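PDB 2E4T: endoglucanase from Clostridium thermocellum, which hydrolyses internal beta-1,4-glucosidic bonds of cellulose and xyloglucan, this chain being the glycoside hydrolase family 44 catalytic part of a larger multidomain protein. Local coordinates for residues Y285-G290 with S326-W331; G291-C296 with I304-A309. All coordinates share one frame; numbering follows the deposited sequence.

Contact 1. Residues Y285-G290 with S326-W331; sequences YPEARG and SWIGQW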
ATOM      1  N   TYR A 285       3.367  -3.053  -8.862  1.00  5.40           N
ATOM      2  CA  TYR A 285       4.804  -3.048  -9.098  1.00  5.78           C
ATOM      3  C   TYR A 285       4.977  -2.510 -10.488  1.00  5.40           C
ATOM      4  O   TYR A 285       4.520  -3.121 -11.459  1.00  6.43           O
ATOM      5  CB  TYR A 285       5.400  -4.446  -8.959  1.00  5.86           C
ATOM      6  CG  TYR A 285       5.359  -4.931  -7.522  1.00  5.74           C
ATOM      7  CD1 TYR A 285       6.342  -4.560  -6.625  1.00  5.76           C
ATOM      8  CD2 TYR A 285       4.351  -5.778  -7.078  1.00  6.21           C
ATOM      9  CE1 TYR A 285       6.317  -5.021  -5.314  1.00  6.26           C
ATOM     10  CE2 TYR A 285       4.308  -6.257  -5.792  1.00  5.95           C
ATOM     11  CZ  TYR A 285       5.322  -5.896  -4.889  1.00  5.40           C
ATOM     12  OH  TYR A 285       5.407  -6.403  -3.633  1.00  6.18           O
ATOM     13  N   PRO A 286       5.585  -1.308 -10.653  1.00  5.66           N
ATOM     14  CA  PRO A 286       5.667  -0.703 -11.978  1.00  5.93           C
ATOM     15  C   PRO A 286       6.282  -1.656 -12.986  1.00  5.93           C
ATOM     16  O   PRO A 286       7.320  -2.282 -12.696  1.00  6.80           O
ATOM     17  CB  PRO A 286       6.559   0.531 -11.746  1.00  7.45           C
ATOM     18  CG  PRO A 286       6.318   0.834 -10.357  0.70  7.60           C
ATOM     19  CD  PRO A 286       6.150  -0.440  -9.604  0.70  6.28           C
ATOM     20  N   GLU A 287       5.692  -1.669 -14.179  1.00  6.24           N
ATOM     21  CA  GLU A 287       6.261  -2.355 -15.319  1.00  6.23           C
ATOM     22  C   GLU A 287       7.176  -1.423 -16.146  1.00  6.32           C
ATOM     23  O   GLU A 287       7.824  -1.872 -17.113  1.00  6.94           O
ATOM     24  CB  GLU A 287       5.151  -2.955 -16.198  1.00  6.91           C
ATOM     25  CG  GLU A 287       4.415  -4.100 -15.541  1.00  7.34           C
ATOM     26  CD  GLU A 287       5.055  -5.472 -15.724  1.00  7.44           C
ATOM     27  OE1 GLU A 287       6.244  -5.587 -16.101  1.00  8.77           O
ATOM     28  OE2 GLU A 287       4.304  -6.474 -15.515  1.00  8.97           O
ATOM     29  N   ALA A 288       7.217  -0.155 -15.796  1.00  6.31           N
ATOM     30  CA  ALA A 288       8.044   0.816 -16.527  1.00  6.04           C
ATOM     31  C   ALA A 288       9.471   0.282 -16.707  1.00  5.94           C
ATOM     32  O   ALA A 288      10.083  -0.226 -15.760  1.00  6.34           O
ATOM     33  CB  ALA A 288       8.093   2.117 -15.742  1.00  6.65           C
ATOM     34  N   ARG A 289       9.979   0.498 -17.928  1.00  6.21           N
ATOM     35  CA  ARG A 289      11.341   0.086 -18.276  1.00  6.32           C
ATOM     36  C   ARG A 289      12.162   1.322 -18.681  1.00  6.56           C
ATOM     37  O   ARG A 289      11.641   2.300 -19.210  1.00  7.08           O
ATOM     38  CB  ARG A 289      11.312  -0.884 -19.460  1.00  7.46           C
ATOM     39  CG  ARG A 289      10.534  -2.151 -19.148  1.00  8.05           C
ATOM     40  CD  ARG A 289      10.338  -3.061 -20.365  1.00  9.46           C
ATOM     41  NE  ARG A 289      11.469  -3.213 -21.272  1.00 12.91           N
ATOM     42  CZ  ARG A 289      12.427  -4.123 -21.066  1.00 12.13           C
ATOM     43  NH1 ARG A 289      12.330  -4.934 -19.990  1.00 15.92           N
ATOM     44  NH2 ARG A 289      13.442  -4.184 -21.915  1.00 15.23           N
ATOM     45  N   GLY A 290      13.476   1.197 -18.488  1.00  6.98           N
ATOM     46  CA  GLY A 290      14.397   2.153 -19.105  1.00  7.43           C
ATOM     47  C   GLY A 290      15.734   1.456 -19.227  1.00  6.82           C
ATOM     48  O   GLY A 290      16.059   0.587 -18.409  1.00  7.40           O
ATOM     49  N   SER A 326       6.422   0.149 -21.448  1.00  6.82           N
ATOM     50  CA  SER A 326       6.037  -1.137 -20.869  1.00  6.92           C
ATOM     51  C   SER A 326       4.894  -1.694 -21.687  1.00  6.58           C
ATOM     52  O   SER A 326       4.268  -0.979 -22.490  1.00  7.04           O
ATOM     53  CB  SER A 326       5.568  -1.011 -19.430  1.00  7.17           C
ATOM     54  OG  SER A 326       4.258  -0.495 -19.378  1.00  7.15           O
ATOM     55  N   TRP A 327       4.545  -2.970 -21.433  1.00  6.97           N
ATOM     56  CA  TRP A 327       3.396  -3.550 -22.113  1.00  7.24           C
ATOM     57  C   TRP A 327       2.103  -2.843 -21.747  1.00  6.45           C
ATOM     58  O   TRP A 327       1.158  -2.808 -22.558  1.00  6.97           O
ATOM     59  CB  TRP A 327       3.299  -5.061 -21.838  1.00  7.52           C
ATOM     60  CG  TRP A 327       2.985  -5.463 -20.424  1.00  7.18           C
ATOM     61  CD1 TRP A 327       3.861  -5.757 -19.409  1.00  9.25           C
ATOM     62  CD2 TRP A 327       1.689  -5.686 -19.871  1.00  7.17           C
ATOM     63  NE1 TRP A 327       3.191  -6.163 -18.273  1.00  9.02           N
ATOM     64  CE2 TRP A 327       1.853  -6.136 -18.541  1.00  8.79           C
ATOM     65  CE3 TRP A 327       0.394  -5.563 -20.374  1.00  8.57           C
ATOM     66  CZ2 TRP A 327       0.771  -6.477 -17.718  1.00  8.77           C
ATOM     67  CZ3 TRP A 327      -0.698  -5.931 -19.563  1.00  9.70           C
ATOM     68  CH2 TRP A 327      -0.487  -6.372 -18.246  1.00 10.00           C
ATOM     69  N   ILE A 328       2.033  -2.296 -20.525  1.00  6.72           N
ATOM     70  CA  ILE A 328       0.861  -1.540 -20.082  1.00  6.49           C
ATOM     71  C   ILE A 328       0.790  -0.221 -20.844  1.00  6.73           C
ATOM     72  O   ILE A 328      -0.268   0.173 -21.387  1.00  7.45           O
ATOM     73  CB  ILE A 328       0.860  -1.368 -18.572  1.00  6.97           C
ATOM     74  CG1 ILE A 328       0.887  -2.726 -17.867  1.00  6.88           C
ATOM     75  CG2 ILE A 328      -0.410  -0.601 -18.150  1.00  9.22           C
ATOM     76  CD1 ILE A 328       1.006  -2.617 -16.333  1.00  7.47           C
ATOM     77  N   GLY A 329       1.918   0.496 -20.902  1.00  6.95           N
ATOM     78  CA  GLY A 329       1.953   1.758 -21.676  1.00  7.48           C
ATOM     79  C   GLY A 329       1.618   1.552 -23.144  1.00  7.17           C
ATOM     80  O   GLY A 329       0.986   2.415 -23.775  1.00  8.38           O
ATOM     81  N   GLN A 330       2.061   0.425 -23.713  1.00  7.22           N
ATOM     82  CA  GLN A 330       1.803   0.174 -25.136  1.00  7.50           C
ATOM     83  C   GLN A 330       0.361  -0.259 -25.400  1.00  7.25           C
ATOM     84  O   GLN A 330      -0.318   0.312 -26.286  1.00  8.34           O
ATOM     85  CB  GLN A 330       2.781  -0.852 -25.660  1.00  8.15           C
ATOM     86  CG  GLN A 330       2.483  -1.190 -27.117  1.00  9.41           C
ATOM     87  CD  GLN A 330       3.561  -1.969 -27.780  1.00 11.39           C
ATOM     88  OE1 GLN A 330       4.652  -2.119 -27.224  1.00 15.07           O
ATOM     89  NE2 GLN A 330       3.295  -2.453 -28.983  1.00 12.60           N
ATOM     90  N   TRP A 331      -0.124  -1.272 -24.655  1.00  6.32           N
ATOM     91  CA  TRP A 331      -1.357  -1.960 -25.014  1.00  6.84           C
ATOM     92  C   TRP A 331      -2.567  -1.557 -24.193  1.00  7.11           C
ATOM     93  O   TRP A 331      -3.691  -1.932 -24.564  1.00  8.12           O
ATOM     94  CB  TRP A 331      -1.167  -3.485 -24.930  1.00  7.40           C
ATOM     95  CG  TRP A 331      -0.173  -4.020 -25.908  1.00  7.06           C
ATOM     96  CD1 TRP A 331       1.135  -4.354 -25.661  1.00  8.90           C
ATOM     97  CD2 TRP A 331      -0.369  -4.219 -27.304  1.00  7.80           C
ATOM     98  NE1 TRP A 331       1.735  -4.811 -26.814  1.00  9.53           N
ATOM     99  CE2 TRP A 331       0.824  -4.754 -27.827  1.00  8.84           C
ATOM    100  CE3 TRP A 331      -1.483  -4.087 -28.169  1.00  8.06           C
ATOM    101  CZ2 TRP A 331       0.964  -5.136 -29.166  1.00 10.40           C
ATOM    102  CZ3 TRP A 331      -1.336  -4.467 -29.521  1.00  9.54           C
ATOM    103  CH2 TRP A 331      -0.123  -4.988 -29.985  1.00  9.85           C
TER
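Ala288 and Ser326 bring the backbones closest, CA to CA 5.2 Å, where the turn leading into strand 289-290 passes the start of the short helix 327-331. Ser326 presses CB against the carbonyl of Glu287, with 3.3 Å to Glu287 O. Its OG turns instead to its own helix and accepts from Gly329 N at 3.0 Å in a nearly straight bond (176°), the N-cap interaction; the same OG is hydrogen-bonded to Glu324, just upstream. Both segments belong to the long excursion between strands 279-284 and 354-360, the sixth and seventh of the TIM barrel, so the contact ties the exit of one barrel strand to a helix that comes later in the same connection. Glu287 provides the polar link. With CG beside its backbone N (chi1 -68°) and the chain bent at chi2, the carboxylate is carried to the indole edge of Trp327, whose NE1 donates to Glu287 OE2 at 3.0 Å. The acceptor lies close to the ring plane, but the N-H arrives from above the carboxylate, nearly perpendicular to it. Ile328 touches both groups: its CG1 sits 3.5 Å above the plane of the Trp327 ring, over the centre, while Ile328 CD1 packs on Glu287 CG at 3.8 Å.

Contact 2. Residues G291-C296 with I304-A309; sequences GGERIC and IETNKA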
ATOM      1  N   GLY A 291      16.509   1.828 -20.224  1.00  8.51           N
ATOM      2  CA  GLY A 291      17.834   1.200 -20.357  1.00  8.99           C
ATOM      3  C   GLY A 291      17.743  -0.300 -20.574  1.00  9.81           C
ATOM      4  O   GLY A 291      18.713  -1.017 -20.232  1.00 10.55           O
ATOM      5  N   GLY A 292      16.638  -0.778 -21.110  1.00  8.77           N
ATOM      6  CA  GLY A 292      16.505  -2.181 -21.459  1.00  9.36           C
ATOM      7  C   GLY A 292      16.106  -3.080 -20.294  1.00  9.08           C
ATOM      8  O   GLY A 292      16.261  -4.313 -20.443  1.00 10.27           O
ATOM      9  N   GLU A 293      15.577  -2.521 -19.178  1.00  7.82           N
ATOM     10  CA  GLU A 293      15.192  -3.375 -18.044  1.00  7.62           C
ATOM     11  C   GLU A 293      14.062  -2.671 -17.278  1.00  7.36           C
ATOM     12  O   GLU A 293      13.897  -1.447 -17.308  1.00  7.65           O
ATOM     13  CB  GLU A 293      16.368  -3.643 -17.106  1.00  8.80           C
ATOM     14  CG  GLU A 293      16.970  -2.368 -16.669  1.00  8.96           C
ATOM     15  CD  GLU A 293      18.112  -2.523 -15.646  1.00  9.76           C
ATOM     16  OE1 GLU A 293      18.392  -3.631 -15.131  1.00 12.10           O
ATOM     17  OE2 GLU A 293      18.742  -1.489 -15.249  1.00 11.35           O
ATOM     18  N   ARG A 294      13.303  -3.483 -16.552  1.00  7.27           N
ATOM     19  CA  ARG A 294      12.283  -2.976 -15.613  1.00  7.01           C
ATOM     20  C   ARG A 294      12.949  -2.179 -14.510  1.00  6.73           C
ATOM     21  O   ARG A 294      14.065  -2.477 -14.085  1.00  8.27           O
ATOM     22  CB  ARG A 294      11.489  -4.182 -15.071  1.00  7.69           C
ATOM     23  CG  ARG A 294      10.166  -3.845 -14.391  1.00  7.08           C
ATOM     24  CD  ARG A 294       9.495  -5.146 -13.948  1.00  7.62           C
ATOM     25  NE  ARG A 294       8.229  -4.855 -13.304  1.00  7.41           N
ATOM     26  CZ  ARG A 294       7.353  -5.815 -12.993  1.00  7.95           C
ATOM     27  NH1 ARG A 294       7.634  -7.098 -13.221  1.00  9.39           N
ATOM     28  NH2 ARG A 294       6.181  -5.486 -12.465  1.00  8.34           N
ATOM     29  N   ILE A 295      12.220  -1.169 -13.972  1.00  6.39           N
ATOM     30  CA  ILE A 295      12.802  -0.336 -12.913  1.00  6.24           C
ATOM     31  C   ILE A 295      12.868  -1.009 -11.559  1.00  6.37           C
ATOM     32  O   ILE A 295      13.564  -0.503 -10.645  1.00  6.89           O
ATOM     33  CB  ILE A 295      12.075   1.021 -12.796  1.00  6.19           C
ATOM     34  CG1 ILE A 295      10.599   0.830 -12.381  1.00  6.54           C
ATOM     35  CG2 ILE A 295      12.262   1.843 -14.060  1.00  7.00           C
ATOM     36  CD1 ILE A 295       9.963   2.154 -11.946  1.00  6.89           C
ATOM     37  N   CYS A 296      12.163  -2.140 -11.369  1.00  7.24           N
ATOM     38  CA  CYS A 296      12.210  -2.897 -10.155  1.00  7.00           C
ATOM     39  C   CYS A 296      12.522  -4.375 -10.524  1.00  8.38           C
ATOM     40  O   CYS A 296      12.489  -4.781 -11.665  1.00  9.43           O
ATOM     41  CB  CYS A 296      10.886  -2.790  -9.363  1.00  7.94           C
ATOM     42  SG  CYS A 296       9.430  -3.372 -10.250  1.00  8.48           S
ATOM     43  N   ILE A 304      21.969   4.319 -16.011  1.00  9.10           N
ATOM     44  CA  ILE A 304      21.435   5.672 -15.872  1.00  9.10           C
ATOM     45  C   ILE A 304      20.073   5.773 -16.561  1.00  8.29           C
ATOM     46  O   ILE A 304      19.187   6.458 -16.037  1.00  8.41           O
ATOM     47  CB  ILE A 304      22.416   6.714 -16.434  1.00 10.37           C
ATOM     48  CG1 ILE A 304      23.761   6.591 -15.732  1.00 12.03           C
ATOM     49  CG2 ILE A 304      21.850   8.105 -16.370  1.00 11.63           C
ATOM     50  CD1 ILE A 304      23.733   6.742 -14.238  1.00 14.76           C
ATOM     51  N   GLU A 305      19.881   5.147 -17.721  1.00  8.61           N
ATOM     52  CA  GLU A 305      18.585   5.187 -18.376  1.00  8.35           C
ATOM     53  C   GLU A 305      17.492   4.518 -17.543  1.00  7.22           C
ATOM     54  O   GLU A 305      16.339   5.000 -17.502  1.00  7.81           O
ATOM     55  CB  GLU A 305      18.655   4.612 -19.800  1.00  9.51           C
ATOM     56  CG  GLU A 305      19.432   5.479 -20.752  1.00 13.16           C
ATOM     57  CD  GLU A 305      18.636   6.734 -21.088  1.00 24.78           C
ATOM     58  OE1 GLU A 305      17.395   6.625 -21.318  1.00 31.17           O
ATOM     59  OE2 GLU A 305      19.230   7.830 -21.092  1.00 31.82           O
ATOM     60  N   THR A 306      17.827   3.434 -16.855  1.00  6.80           N
ATOM     61  CA  THR A 306      16.831   2.846 -15.926  1.00  6.59           C
ATOM     62  C   THR A 306      16.508   3.836 -14.804  1.00  6.29           C
ATOM     63  O   THR A 306      15.345   3.999 -14.411  1.00  6.29           O
ATOM     64  CB  THR A 306      17.287   1.512 -15.341  1.00  6.96           C
ATOM     65  OG1 THR A 306      17.846   0.678 -16.360  1.00  7.34           O
ATOM     66  CG2 THR A 306      16.169   0.798 -14.613  1.00  7.70           C
ATOM     67  N   ASN A 307      17.575   4.438 -14.246  1.00  6.59           N
ATOM     68  CA  ASN A 307      17.353   5.397 -13.145  1.00  6.34           C
ATOM     69  C   ASN A 307      16.481   6.577 -13.603  1.00  6.06           C
ATOM     70  O   ASN A 307      15.593   7.033 -12.840  1.00  6.37           O
ATOM     71  CB  ASN A 307      18.679   5.897 -12.639  1.00  7.05           C
ATOM     72  CG  ASN A 307      19.545   4.805 -12.040  1.00  7.01           C
ATOM     73  OD1 ASN A 307      19.038   3.732 -11.623  1.00  7.26           O
ATOM     74  ND2 ASN A 307      20.857   5.074 -11.940  1.00  8.40           N
ATOM     75  N   LYS A 308      16.715   7.069 -14.833  1.00  6.66           N
ATOM     76  CA  LYS A 308      15.905   8.176 -15.357  1.00  6.69           C
ATOM     77  C   LYS A 308      14.450   7.718 -15.527  1.00  6.54           C
ATOM     78  O   LYS A 308      13.525   8.491 -15.237  1.00  7.22           O
ATOM     79  CB  LYS A 308      16.500   8.700 -16.648  1.00  7.56           C
ATOM     80  CG  LYS A 308      17.751   9.490 -16.411  1.00  8.31           C
ATOM     81  CD  LYS A 308      18.384   9.954 -17.717  1.00 10.00           C
ATOM     82  CE  LYS A 308      19.592  10.873 -17.420  1.00 12.32           C
ATOM     83  NZ  LYS A 308      20.280  11.224 -18.679  1.00 13.92           N
ATOM     84  N   ALA A 309      14.227   6.486 -16.016  1.00  6.66           N
ATOM     85  CA  ALA A 309      12.869   5.997 -16.175  1.00  6.37           C
ATOM     86  C   ALA A 309      12.199   5.851 -14.803  1.00  5.90           C
ATOM     87  O   ALA A 309      10.986   6.064 -14.679  1.00  6.46           O
ATOM     88  CB  ALA A 309      12.863   4.655 -16.910  1.00  7.08           C
TER
HETATM   89  O   HOH W   1      15.640   3.859 -21.890  1.00 23.09           O
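Thr306, in the first turn of helix 304-312, points its side chain at Glu293 on the facing hairpin. From the helix backbone, Thr306 CB comes first, 3.3 Å from Glu293 OE2. The hydroxyl branch, beside its own backbone N (chi1 -45°), carries OG1 to 2.6 Å from the same Glu293 OE2. Gly290 O is a second possible acceptor for that one hydroxyl proton, so the threonine tip lies between a carboxylate and a backbone carbonyl. The methyl branch stays near the same carboxylate, Thr306 CG2 being 3.5 Å from Glu293 OE2, and also lies by Glu293 CG and the carbonyl of Arg294. Glu293 crosses the threonine at about a right angle, its chain extended beyond CG, and its other oxygen, OE1, accepts from the backbone N of Asp300. The strands 289-290 and 293-294 form a tight beta-hairpin, closed by a type I' turn with Gly291 and Gly292 at its corners, both at positive phi. At this turn Gly291 approaches the helix directly, its N 3.5 Å from Glu305 CB. A water accepts from Gly291 N at 2.8 Å and donates only weakly to Glu305 OE1, whose chain bends away toward the surface. Just after strand 293-294, Ile295 gives the apolar part: its CG2 rests 4.0 Å from Ala309 CB, one helical turn beyond Thr306, and Ile295 O accepts from Arg310 as well.

In the fold
Both contacts lie in the same barrel excursion, contact 2 nested within the loop that contact 1 closes, their centres about 11 Å apart. They share the hairpin, strand 289-290 falling in contact 1 and strand 293-294 in contact 2: helix 327-331 and its N-cap meet the residues leading into it, Glu287 and Ala288, while helix 304-312 packs on the turn and the second strand. Contact 1 is the more buried, joined by a directed indole-carboxylate bond; contact 2 reaches the surface and mixes a hydroxyl-carboxylate meeting, a water and a small apolar patch. Arg294 stitches the two together by donating to the carbonyl oxygens of Pro286 and Tyr285, and Ala288 and Ile295 are paired through their backbones.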